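Local structure of 401aa long hypothetical glucose-1-phosphate thymidylyltransferase (Sulfolobus tokodaii, 2GGO) at residues P27-P32 with Y280-E285; K267-G272 with E285-G290; V299-S304 with D314-E319; H308-G313 with V321-G326; L355-G360 with V369-G374. The protein acts in the synthesis of UDP-N-acetylglucosamine and UDP-N-acetylgalactosamine as a bifunctional enzyme, probably through sugar nucleotidyl transfer and amino-sugar acetylation. All coordinates share one frame; numbering follows the deposited sequence.

In the fold
Four of the five contacts lie within the left-handed parallel beta helix of the C-terminal part. Interaction 1 instead joins the beta helix to the N-terminal nucleotidyltransferase part. Strands 281-283, 298-300, 316-317 and 358-359 are successive neighbours in one parallel sheet, which interactions 1, 3 and 5 all reach; the centres of 1 and 3 are about 8 Å apart, those of 3 and 5 about 12 Å. Interaction 2 stacks strands of another face, its centre about 12 Å from that of interaction 1, and shares Glu285 with it. Interaction 4, a corner, alternates along the chain with interaction 3, and interaction 5 follows both. Together they build the stacked coils and attach the nucleotidyltransferase part to one side of them.

Interaction 1: residues P27-P32 with Y280-E285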
# COMPACT_ATOMS: atom_id res chain seq x y z
N PRO A 27 1.15 -6.13 -2.16
CA PRO A 27 1.80 -6.99 -1.19
C PRO A 27 2.69 -6.24 -0.19
O PRO A 27 3.32 -5.19 -0.48
CB PRO A 27 2.60 -7.97 -2.06
CG PRO A 27 2.90 -7.27 -3.27
CD PRO A 27 1.91 -6.12 -3.43
N ILE A 28 2.68 -6.76 1.02
CA ILE A 28 3.58 -6.35 2.05
C ILE A 28 4.26 -7.67 2.35
O ILE A 28 3.60 -8.63 2.77
CB ILE A 28 2.83 -5.83 3.28
CG1 ILE A 28 1.95 -4.66 2.87
CG2 ILE A 28 3.82 -5.44 4.37
CD1 ILE A 28 0.77 -4.52 3.73
N LEU A 29 5.56 -7.74 2.06
CA LEU A 29 6.27 -9.01 2.01
C LEU A 29 5.42 -9.96 1.20
O LEU A 29 4.93 -9.59 0.13
CB LEU A 29 6.54 -9.53 3.43
CG LEU A 29 7.34 -8.59 4.34
CD1 LEU A 29 7.58 -9.18 5.71
CD2 LEU A 29 8.67 -8.16 3.71
N SER A 30 5.15 -11.14 1.71
CA SER A 30 4.47 -12.11 0.88
C SER A 30 2.94 -12.03 0.79
O SER A 30 2.36 -12.82 0.05
CB SER A 30 4.84 -13.50 1.37
OG SER A 30 4.10 -13.82 2.53
N LYS A 31 2.26 -11.13 1.50
CA LYS A 31 0.79 -11.19 1.43
C LYS A 31 0.14 -9.86 1.22
O LYS A 31 0.72 -8.83 1.58
CB LYS A 31 0.17 -12.02 2.60
CG LYS A 31 0.31 -11.45 3.98
CD LYS A 31 0.20 -12.53 5.07
CE LYS A 31 0.25 -11.84 6.46
NZ LYS A 31 0.01 -12.70 7.65
N PRO A 32 -1.03 -9.86 0.58
CA PRO A 32 -1.66 -8.58 0.27
C PRO A 32 -2.08 -7.81 1.54
O PRO A 32 -2.34 -8.40 2.60
CB PRO A 32 -2.85 -8.99 -0.59
CG PRO A 32 -3.18 -10.34 -0.13
CD PRO A 32 -1.84 -11.00 0.10
N TYR A 280 17.06 -4.02 2.26
CA TYR A 280 15.65 -3.72 1.95
C TYR A 280 15.25 -4.21 0.58
O TYR A 280 14.35 -3.67 -0.02
CB TYR A 280 15.28 -2.26 2.24
CG TYR A 280 15.40 -2.01 3.71
CD1 TYR A 280 14.52 -2.63 4.61
CD2 TYR A 280 16.44 -1.21 4.22
CE1 TYR A 280 14.64 -2.43 6.01
CE2 TYR A 280 16.58 -1.01 5.60
CZ TYR A 280 15.67 -1.63 6.48
OH TYR A 280 15.81 -1.44 7.85
N THR A 281 15.90 -5.29 0.15
CA THR A 281 15.51 -6.00 -1.04
C THR A 281 14.37 -6.92 -0.64
O THR A 281 14.56 -7.75 0.21
CB THR A 281 16.66 -6.81 -1.60
OG1 THR A 281 17.62 -5.89 -2.19
CG2 THR A 281 16.16 -7.77 -2.70
N ILE A 282 13.22 -6.76 -1.27
CA ILE A 282 12.05 -7.57 -0.98
C ILE A 282 11.60 -8.26 -2.23
O ILE A 282 11.08 -7.63 -3.13
CB ILE A 282 10.90 -6.66 -0.31
CG1 ILE A 282 11.34 -6.27 1.13
CG2 ILE A 282 9.48 -7.32 -0.32
CD1 ILE A 282 11.26 -4.74 1.31
N LEU A 283 11.82 -9.56 -2.35
CA LEU A 283 11.32 -10.22 -3.54
C LEU A 283 10.11 -10.98 -3.12
O LEU A 283 10.28 -11.96 -2.37
CB LEU A 283 12.36 -11.22 -4.08
CG LEU A 283 13.72 -10.51 -4.18
CD1 LEU A 283 14.91 -11.52 -4.30
CD2 LEU A 283 13.67 -9.59 -5.35
N VAL A 284 8.91 -10.60 -3.57
CA VAL A 284 7.70 -11.15 -2.93
C VAL A 284 7.46 -12.65 -3.13
O VAL A 284 7.08 -13.35 -2.20
CB VAL A 284 6.40 -10.35 -3.10
CG1 VAL A 284 6.58 -8.86 -3.26
CG2 VAL A 284 5.42 -10.96 -4.05
N GLU A 285 7.72 -13.15 -4.33
CA GLU A 285 7.44 -14.53 -4.66
C GLU A 285 7.97 -14.86 -6.06
O GLU A 285 7.66 -14.14 -7.02
CB GLU A 285 5.92 -14.70 -4.68
CG GLU A 285 5.45 -16.01 -5.23
CD GLU A 285 3.93 -16.09 -5.29
OE1 GLU A 285 3.23 -15.07 -5.06
OE2 GLU A 285 3.42 -17.18 -5.58
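The turn that brings Leu29 against Val284 is closed by Ile28 N, which bonds to Lys31 O at 2.9 Å, and by Lys31 N bonding back to Ile28 O. It is a type II' turn at the tip of a hairpin, where the nucleotidyltransferase part touches the left-handed beta helix. The carbonyl oxygen of Leu29 rests against Val284, 3.6 Å from CB of Val284, a van der Waals contact. Pro27, just before the turn, lays its ring across Val284 at about a right angle, CG of Pro27 to CG1 of Val284 at 4.0 Å. Leu29 reaches further along the strand. Its backbone points CB away from residues 280-285, but with CG beside its own N (chi1 -58°) the branch swings back, and CD2 of Leu29 arrives 4.2 Å from both CG1 and CG2 of Ile282. Proline, leucine, isoleucine and valine suit the seam because their apolar side chains pack without needing polar partners. Polar atoms of the hairpin have other partners: Asn219 OD1 takes Leu29 N and its ND2 gives to Pro27 O, tying the hairpin to helix 212-225. Across the seam itself the contact is held by van der Waals packing, which probably depends on complementary shape.

Interaction 2: residues K267-G272 with E285-G290; sequences KGSEIG and EKNKIG
Main-chain hydrogen bonds join the two segments in parallel register, Glu270 opposite Lys288 and Ile271 opposite Ile289. Glu270 N bonds to Asn287 O at 2.9 Å, Ile289 N to Glu270 O and Gly272 N to Ile289 O, while Lys286 N reaches Lys267 O over a more bent path. Gly268 and Gly272 take backbone angles at which a CB would jam against the preceding carbonyl, so glycine suits both. One side chain joins this ladder: Ser269 OG accepts the N-H of Asn287 almost straight (171°, 3.2 Å). Because Ser269 OG also bonds to Gly266 O, the small hydroxyl ties the turn of its own coil to the next. A water donates to both Gly268 O and Asn287 O, a water-mediated link between the coils. Such stacking of short parallel strands is the rung structure of the left-handed beta helix built from hexapeptide repeats. Apolar packing occupies the inner face, where Ile271 and Ile289 lie side by side, CD1 of Ile271 being 3.8 Å from CB of Ile289; Leu277 and Leu283 close in around them. On the other face Glu270, with CG anti to N (chi1 180°), runs alongside Lys288, whose bent chain leaves NZ 4.4 Å from OE1 of Glu270, beyond a salt bridge.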
# COMPACT_ATOMS: atom_id res chain seq x y z
N LYS A 267 9.13 -17.17 -1.89
CA LYS A 267 9.23 -18.60 -2.21
C LYS A 267 9.39 -18.90 -3.70
O LYS A 267 8.81 -18.25 -4.54
CB LYS A 267 8.06 -19.40 -1.59
CG LYS A 267 6.68 -18.97 -1.96
CD LYS A 267 5.61 -19.82 -1.16
CE LYS A 267 5.41 -19.35 0.31
NZ LYS A 267 6.09 -20.27 1.30
N GLY A 268 10.19 -19.89 -4.02
CA GLY A 268 10.34 -20.23 -5.40
C GLY A 268 11.30 -19.30 -6.12
O GLY A 268 11.47 -19.40 -7.31
N SER A 269 11.95 -18.39 -5.40
CA SER A 269 12.91 -17.50 -6.03
C SER A 269 14.17 -18.20 -6.51
O SER A 269 14.54 -19.23 -5.99
CB SER A 269 13.26 -16.36 -5.10
OG SER A 269 12.10 -15.52 -5.05
N GLU A 270 14.79 -17.66 -7.56
CA GLU A 270 16.03 -18.19 -8.06
C GLU A 270 17.00 -17.01 -8.17
O GLU A 270 16.78 -16.13 -8.96
CB GLU A 270 15.80 -18.86 -9.39
CG GLU A 270 17.03 -19.46 -10.03
CD GLU A 270 16.70 -20.28 -11.30
OE1 GLU A 270 16.07 -19.74 -12.24
OE2 GLU A 270 17.07 -21.49 -11.35
N ILE A 271 18.02 -17.01 -7.33
CA ILE A 271 18.93 -15.88 -7.19
C ILE A 271 20.28 -16.36 -7.62
O ILE A 271 20.66 -17.47 -7.28
CB ILE A 271 19.07 -15.41 -5.70
CG1 ILE A 271 17.70 -15.25 -5.07
CG2 ILE A 271 19.81 -14.04 -5.62
CD1 ILE A 271 16.91 -14.20 -5.79
N GLY A 272 21.01 -15.56 -8.38
CA GLY A 272 22.36 -15.91 -8.73
C GLY A 272 22.53 -16.58 -10.09
O GLY A 272 21.55 -16.75 -10.86
N GLU A 285 7.72 -13.15 -4.33
CA GLU A 285 7.44 -14.53 -4.66
C GLU A 285 7.97 -14.86 -6.06
O GLU A 285 7.66 -14.14 -7.02
CB GLU A 285 5.92 -14.70 -4.68
CG GLU A 285 5.45 -16.01 -5.23
CD GLU A 285 3.93 -16.09 -5.29
OE1 GLU A 285 3.23 -15.07 -5.06
OE2 GLU A 285 3.42 -17.18 -5.58
N LYS A 286 8.69 -15.97 -6.17
CA LYS A 286 9.02 -16.52 -7.47
C LYS A 286 9.74 -15.55 -8.40
O LYS A 286 9.34 -15.35 -9.58
CB LYS A 286 7.73 -17.02 -8.13
CG LYS A 286 7.35 -18.39 -7.64
CD LYS A 286 6.13 -18.88 -8.34
CE LYS A 286 5.57 -20.11 -7.65
NZ LYS A 286 4.14 -20.23 -8.10
N ASN A 287 10.81 -14.94 -7.88
CA ASN A 287 11.48 -13.89 -8.61
C ASN A 287 12.76 -14.45 -9.13
O ASN A 287 13.29 -15.36 -8.54
CB ASN A 287 11.76 -12.70 -7.71
CG ASN A 287 10.51 -12.03 -7.26
OD1 ASN A 287 9.86 -11.31 -7.99
ND2 ASN A 287 10.16 -12.24 -6.02
N LYS A 288 13.18 -13.98 -10.29
CA LYS A 288 14.51 -14.31 -10.78
C LYS A 288 15.37 -13.07 -10.77
O LYS A 288 14.96 -12.01 -11.31
CB LYS A 288 14.49 -15.02 -12.14
CG LYS A 288 15.96 -15.40 -12.65
CD LYS A 288 16.05 -16.82 -13.20
CE LYS A 288 17.47 -17.36 -13.38
NZ LYS A 288 18.22 -16.27 -13.94
N ILE A 289 16.50 -13.19 -10.07
CA ILE A 289 17.56 -12.18 -9.94
C ILE A 289 18.83 -12.92 -10.36
O ILE A 289 19.31 -13.81 -9.60
CB ILE A 289 17.68 -11.63 -8.49
CG1 ILE A 289 16.37 -11.05 -7.97
CG2 ILE A 289 18.78 -10.59 -8.38
CD1 ILE A 289 15.83 -9.82 -8.65
N GLY A 290 19.38 -12.54 -11.52
CA GLY A 290 20.51 -13.21 -12.26
C GLY A 290 21.89 -12.68 -12.04
O GLY A 290 22.10 -11.90 -11.12
O HOH W 1 12.08 -18.10 -9.66

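Interaction 3: residues V299-S304 with D314-E319; sequences VIMEGS and DSVIAE
One step of the left-handed beta helix is made here, with Val299 and Ile300 of one coil pairing in parallel with Val316 and Ile317 of the next. Both backbone polar atoms of Val299 bond to residues 314-319, the usual parallel pattern: its N gives to Ser315 O, and its O accepts Ile317 N at 2.7 Å. Met301 N then bonds to Ile317 O at 2.8 Å. The isoleucines stack on the inner face, side by side and pointing the same way, with CG1 of Ile300 3.9 Å from CD1 of Ile317. They suit these places because beta-branched residues favour extended backbone and pack side by side in the interior. Met301 leaves the strand toward the other coil; its chain runs out straight beyond CG (chi2 174°), passing SD beside Ala318 and bringing CE to 3.8 Å from CG1 of Val316. Helix 212-225 covers that outer side, Ile215 touching Met301 and Ile216 touching Val316.

At the corner, a type II turn from Met301 to Ser304 has Gly303 at the position of positive phi, which glycine tolerates easily. Ser304 OG donates to Ala318 O at 2.6 Å, in the carbonyl plane on a lone pair, and takes the N-H of Val321. Beyond it Glu302 and Glu319 have OE1 atoms 4.6 Å apart, but Arg21 of the nucleotidyltransferase part forms salt bridges with both, and Thr20 bonds Glu319 as well. Parallel pairs with inward-stacked aliphatic side chains, ending in tight corners, are as in hexapeptide-repeat left-handed beta helices.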
# COMPACT_ATOMS: atom_id res chain seq x y z
N VAL A 299 10.82 -3.30 -3.98
CA VAL A 299 9.82 -4.30 -3.84
C VAL A 299 9.60 -4.79 -5.24
O VAL A 299 9.26 -4.01 -6.15
CB VAL A 299 8.51 -3.68 -3.27
CG1 VAL A 299 7.49 -4.77 -3.01
CG2 VAL A 299 8.86 -2.90 -1.95
N ILE A 300 9.81 -6.07 -5.42
CA ILE A 300 9.67 -6.66 -6.76
C ILE A 300 8.65 -7.79 -6.56
O ILE A 300 8.88 -8.73 -5.82
CB ILE A 300 11.05 -7.17 -7.28
CG1 ILE A 300 12.07 -6.00 -7.44
CG2 ILE A 300 10.94 -7.85 -8.61
CD1 ILE A 300 13.54 -6.49 -7.67
N MET A 301 7.49 -7.63 -7.19
CA MET A 301 6.35 -8.49 -6.99
C MET A 301 6.42 -9.81 -7.75
O MET A 301 7.44 -10.15 -8.40
CB MET A 301 5.06 -7.70 -7.26
CG MET A 301 4.89 -6.47 -6.32
SD MET A 301 3.52 -5.36 -6.65
CE MET A 301 3.91 -4.11 -5.44
N GLU A 302 5.33 -10.55 -7.68
CA GLU A 302 5.27 -11.99 -7.98
C GLU A 302 5.78 -12.37 -9.37
O GLU A 302 5.25 -11.87 -10.35
CB GLU A 302 3.79 -12.45 -7.91
CG GLU A 302 3.10 -12.24 -6.57
CD GLU A 302 2.38 -10.90 -6.41
OE1 GLU A 302 2.63 -9.97 -7.19
OE2 GLU A 302 1.53 -10.77 -5.49
N GLY A 303 6.70 -13.33 -9.43
CA GLY A 303 7.16 -13.87 -10.70
C GLY A 303 7.90 -12.88 -11.61
O GLY A 303 8.13 -13.17 -12.77
N SER A 304 8.27 -11.71 -11.11
CA SER A 304 9.04 -10.73 -11.90
C SER A 304 10.48 -11.12 -12.02
O SER A 304 11.03 -11.71 -11.14
CB SER A 304 8.93 -9.36 -11.32
OG SER A 304 7.63 -8.87 -11.65
N ASP A 314 15.75 1.52 -5.04
CA ASP A 314 14.61 2.34 -4.61
C ASP A 314 13.38 2.32 -5.47
O ASP A 314 12.71 3.35 -5.67
CB ASP A 314 15.05 3.75 -4.54
CG ASP A 314 16.27 3.92 -3.62
OD1 ASP A 314 16.00 3.83 -2.39
OD2 ASP A 314 17.45 4.10 -4.12
N SER A 315 13.04 1.17 -5.96
CA SER A 315 11.93 1.06 -6.89
C SER A 315 10.83 0.12 -6.47
O SER A 315 11.01 -0.67 -5.55
CB SER A 315 12.48 0.59 -8.22
OG SER A 315 13.69 1.36 -8.51
N VAL A 316 9.71 0.22 -7.16
CA VAL A 316 8.61 -0.75 -6.94
C VAL A 316 8.29 -1.40 -8.26
O VAL A 316 7.89 -0.70 -9.20
CB VAL A 316 7.31 -0.13 -6.44
CG1 VAL A 316 6.24 -1.25 -6.34
CG2 VAL A 316 7.49 0.48 -5.03
N ILE A 317 8.45 -2.71 -8.36
CA ILE A 317 8.22 -3.34 -9.66
C ILE A 317 7.11 -4.38 -9.53
O ILE A 317 7.16 -5.24 -8.69
CB ILE A 317 9.50 -4.02 -10.16
CG1 ILE A 317 10.58 -3.01 -10.49
CG2 ILE A 317 9.30 -4.87 -11.38
CD1 ILE A 317 11.90 -3.84 -10.69
N ALA A 318 6.11 -4.29 -10.40
CA ALA A 318 4.91 -5.02 -10.14
C ALA A 318 5.04 -6.46 -10.61
O ALA A 318 6.20 -6.97 -10.64
CB ALA A 318 3.72 -4.30 -10.68
N GLU A 319 3.95 -7.17 -10.91
CA GLU A 319 4.05 -8.60 -11.19
C GLU A 319 4.32 -8.93 -12.62
O GLU A 319 3.95 -8.19 -13.50
CB GLU A 319 2.76 -9.36 -10.72
CG GLU A 319 1.41 -9.11 -11.56
CD GLU A 319 0.77 -7.77 -11.35
OE1 GLU A 319 1.26 -7.02 -10.51
OE2 GLU A 319 -0.23 -7.42 -12.02

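Interaction 4: residues H308-G313 with V321-G326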
# COMPACT_ATOMS: atom_id res chain seq x y z
N HIS A 308 19.72 -10.21 -15.98
CA HIS A 308 21.11 -9.90 -16.37
C HIS A 308 21.52 -8.47 -16.33
O HIS A 308 20.81 -7.72 -16.86
CB HIS A 308 21.30 -10.15 -17.90
CG HIS A 308 20.65 -11.39 -18.43
ND1 HIS A 308 21.20 -12.69 -18.33
CD2 HIS A 308 19.57 -11.51 -19.20
CE1 HIS A 308 20.36 -13.53 -18.90
NE2 HIS A 308 19.45 -12.81 -19.57
N LEU A 309 22.66 -8.12 -15.71
CA LEU A 309 23.29 -6.81 -15.97
C LEU A 309 22.46 -5.60 -15.69
O LEU A 309 22.63 -4.57 -16.36
CB LEU A 309 23.89 -6.81 -17.36
CG LEU A 309 25.02 -7.88 -17.52
CD1 LEU A 309 25.27 -8.34 -19.05
CD2 LEU A 309 26.28 -7.29 -17.17
N SER A 310 21.85 -5.66 -14.52
CA SER A 310 20.85 -4.72 -14.07
C SER A 310 21.06 -4.20 -12.65
O SER A 310 21.59 -4.91 -11.72
CB SER A 310 19.47 -5.37 -14.31
OG SER A 310 19.05 -5.06 -15.67
N TYR A 311 20.72 -2.92 -12.44
CA TYR A 311 20.70 -2.35 -11.13
C TYR A 311 19.25 -1.90 -10.89
O TYR A 311 18.72 -1.12 -11.68
CB TYR A 311 21.64 -1.09 -11.10
CG TYR A 311 21.57 -0.40 -9.75
CD1 TYR A 311 21.82 -1.09 -8.61
CD2 TYR A 311 21.09 0.85 -9.65
CE1 TYR A 311 21.63 -0.48 -7.36
CE2 TYR A 311 20.95 1.48 -8.50
CZ TYR A 311 21.23 0.84 -7.34
OH TYR A 311 21.04 1.51 -6.15
N VAL A 312 18.62 -2.31 -9.77
CA VAL A 312 17.29 -1.80 -9.36
C VAL A 312 17.45 -1.19 -8.00
O VAL A 312 17.75 -1.90 -7.06
CB VAL A 312 16.21 -2.95 -9.30
CG1 VAL A 312 14.81 -2.49 -8.99
CG2 VAL A 312 16.14 -3.66 -10.67
N GLY A 313 17.25 0.11 -7.84
CA GLY A 313 17.51 0.75 -6.55
C GLY A 313 16.26 1.56 -6.28
O GLY A 313 15.62 1.97 -7.24
N VAL A 321 6.99 -8.81 -14.52
CA VAL A 321 7.80 -7.88 -15.28
C VAL A 321 9.03 -8.62 -15.71
O VAL A 321 9.45 -9.55 -15.00
CB VAL A 321 8.14 -6.60 -14.47
CG1 VAL A 321 9.04 -5.52 -15.36
CG2 VAL A 321 6.81 -5.87 -14.13
N ASN A 322 9.54 -8.33 -16.90
CA ASN A 322 10.85 -8.90 -17.29
C ASN A 322 11.76 -7.79 -17.65
O ASN A 322 11.39 -7.05 -18.45
CB ASN A 322 10.77 -9.87 -18.52
CG ASN A 322 9.83 -11.08 -18.25
OD1 ASN A 322 10.14 -11.99 -17.50
ND2 ASN A 322 8.62 -11.02 -18.83
N PHE A 323 12.98 -7.77 -17.11
CA PHE A 323 13.96 -6.80 -17.55
C PHE A 323 14.78 -7.34 -18.62
O PHE A 323 15.47 -8.33 -18.41
CB PHE A 323 14.90 -6.25 -16.40
CG PHE A 323 14.27 -5.06 -15.73
CD1 PHE A 323 12.93 -4.79 -15.99
CD2 PHE A 323 14.96 -4.20 -14.90
CE1 PHE A 323 12.31 -3.64 -15.41
CE2 PHE A 323 14.36 -3.11 -14.31
CZ PHE A 323 13.02 -2.86 -14.55
N GLY A 324 14.80 -6.68 -19.76
CA GLY A 324 15.96 -7.01 -20.63
C GLY A 324 17.34 -6.70 -20.08
O GLY A 324 17.55 -5.68 -19.34
N ALA A 325 18.31 -7.52 -20.48
CA ALA A 325 19.76 -7.32 -20.20
C ALA A 325 20.07 -5.92 -20.34
O ALA A 325 19.60 -5.22 -21.30
CB ALA A 325 20.70 -8.19 -21.06
N GLY A 326 20.64 -5.42 -19.29
CA GLY A 326 21.13 -4.04 -19.28
C GLY A 326 20.15 -2.96 -18.95
O GLY A 326 20.53 -1.87 -19.11
O HOH W 2 18.05 -8.24 -16.54
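His308 and Ala325 meet at a corner of the left-handed beta helix, where two successive coils turn, His308 lying by Ala325 and Leu309 by Gly326. The imidazole of His308 is carried beside its backbone N (chi1 -42°), which leaves the methylene nearest Ala325: CB of His308 lies 3.8 Å from CB of Ala325, and the methyl approaches the ring obliquely. Alanine suits this spot because a single methyl fits beside CB and the ring of His308. Leu309 adopts a left-handed backbone conformation that turns the chain, and its carbonyl O receives a CA-H contact from CA of Gly326 at 3.3 Å; Gly326, itself of positive phi, is at ease in such a turn. One weak hydrogen bond, 3.4 Å from Gly326 N to His308 O, crosses the corner.

A water also bridges the two segments. It accepts from His308 N at 2.6 Å and donates to Phe323 O at 3.2 Å, with a weaker link to Ser310 OG. Ser310 has its stronger partner in Thr327 O, so the hydroxyl ties this corner to the chain just beyond Gly326 as well.

The rest of the contact is mostly apolar. CB of Phe323 points toward residues 308-313, which carries the ring to Val312, and Ile306 and Thr365 also touch Phe323. Ser310 OG sits at the edge of that ring, near its plane. Val312 comes to the ring at a slant, its CG2 standing 4.1 Å from CE2 of Phe323.

Interaction 5: residues L355-G360 with V369-G374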
# COMPACT_ATOMS: atom_id res chain seq x y z
N LEU A 355 15.02 7.93 -5.34
CA LEU A 355 13.79 7.29 -5.73
C LEU A 355 13.97 6.87 -7.18
O LEU A 355 14.35 7.66 -8.01
CB LEU A 355 12.60 8.25 -5.58
CG LEU A 355 11.26 7.59 -5.97
CD1 LEU A 355 10.98 6.40 -5.02
CD2 LEU A 355 10.18 8.60 -5.91
N GLY A 356 13.78 5.59 -7.46
CA GLY A 356 13.81 5.13 -8.82
C GLY A 356 12.42 5.12 -9.39
O GLY A 356 11.75 6.17 -9.46
N ALA A 357 12.02 3.96 -9.88
CA ALA A 357 10.90 3.88 -10.78
C ALA A 357 9.72 3.08 -10.27
O ALA A 357 9.88 2.25 -9.41
CB ALA A 357 11.39 3.39 -12.18
N PHE A 358 8.52 3.34 -10.84
CA PHE A 358 7.32 2.54 -10.57
C PHE A 358 6.81 1.81 -11.84
O PHE A 358 6.34 2.44 -12.77
CB PHE A 358 6.27 3.46 -9.97
CG PHE A 358 6.77 4.21 -8.78
CD1 PHE A 358 6.98 3.56 -7.60
CD2 PHE A 358 7.06 5.57 -8.84
CE1 PHE A 358 7.45 4.21 -6.48
CE2 PHE A 358 7.50 6.22 -7.71
CZ PHE A 358 7.69 5.54 -6.53
N ILE A 359 6.98 0.49 -11.82
CA ILE A 359 6.77 -0.35 -13.01
C ILE A 359 5.51 -1.25 -12.89
O ILE A 359 5.45 -2.13 -12.01
CB ILE A 359 7.97 -1.26 -13.22
CG1 ILE A 359 9.31 -0.50 -13.10
CG2 ILE A 359 7.82 -2.10 -14.51
CD1 ILE A 359 9.77 0.44 -14.25
N GLY A 360 4.56 -1.08 -13.81
CA GLY A 360 3.35 -1.87 -13.85
C GLY A 360 3.57 -3.33 -14.15
O GLY A 360 4.62 -3.71 -14.67
N VAL A 369 17.93 -0.69 -21.77
CA VAL A 369 16.97 0.34 -21.41
C VAL A 369 17.45 1.13 -20.13
O VAL A 369 18.00 0.57 -19.09
CB VAL A 369 15.53 -0.26 -21.46
CG1 VAL A 369 14.66 0.36 -20.43
CG2 VAL A 369 14.71 0.16 -22.94
N THR A 370 17.29 2.45 -20.24
CA THR A 370 17.60 3.51 -19.30
C THR A 370 16.26 4.17 -18.85
O THR A 370 15.54 4.77 -19.64
CB THR A 370 18.41 4.61 -20.08
OG1 THR A 370 19.59 4.06 -20.67
CG2 THR A 370 18.84 5.75 -19.22
N ILE A 371 15.92 3.99 -17.57
CA ILE A 371 14.77 4.63 -16.87
C ILE A 371 15.12 5.77 -15.88
O ILE A 371 15.84 5.58 -14.95
CB ILE A 371 14.04 3.49 -16.10
CG1 ILE A 371 13.76 2.39 -17.14
CG2 ILE A 371 12.75 4.08 -15.35
CD1 ILE A 371 13.02 1.19 -16.71
N LEU A 372 14.61 7.03 -16.10
CA LEU A 372 14.93 8.11 -15.20
C LEU A 372 14.29 8.06 -13.79
O LEU A 372 13.34 7.29 -13.53
CB LEU A 372 14.57 9.44 -15.87
CG LEU A 372 15.79 9.80 -16.68
CD1 LEU A 372 16.13 8.81 -17.79
CD2 LEU A 372 15.64 11.16 -17.31
N PRO A 373 14.81 8.89 -12.85
CA PRO A 373 14.17 8.76 -11.50
C PRO A 373 12.68 9.21 -11.41
O PRO A 373 12.21 10.14 -12.14
CB PRO A 373 15.13 9.59 -10.57
CG PRO A 373 16.44 9.76 -11.43
CD PRO A 373 15.89 9.90 -12.84
N GLY A 374 11.90 8.49 -10.61
CA GLY A 374 10.49 8.76 -10.38
C GLY A 374 9.53 8.54 -11.54
O GLY A 374 8.39 9.00 -11.49
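Gly374 has more of its surface buried here than any other residue of the two segments, lying against the backbone of Leu355 and Gly356. Its phi is positive, which by itself favours glycine. Gly374 N donates to Gly356 O at 2.6 Å, but the bond is bent at the hydrogen (136°), and the donor stands above the carbonyl plane, 36° out of it, so it uses neither lone pair directly. The preceding Pro373 belongs to the same turn, where a phi near that of its ring suits proline; its CB lies 3.3 Å from Leu355 O.

Ile371 is the second large contributor and divides its branches between two partners. CG2, anti to the backbone N, presses on the methyl of Ala357, the CG2 of Ile371 to CB of Ala357 distance being a tight 3.5 Å. CG1 lies beside the backbone N (chi1 -53°) and the chain continues outstretched, so that CD1 of Ile371 meets CD1 of Ile359 tip to tip at 4.1 Å. Ala357 is small enough to let the isoleucine in, and Ile359, a longer residue, reaches out to meet it.

Both segments belong to hexapeptide-repeat coils of the left-handed beta helix. Strand 358-359 lies in parallel between strands 316-317 and 376-377, Ile371 packs inward on Ile377 and Val389, and on the outer side Phe358 touches Pro212 and Trp213 of helix 212-225.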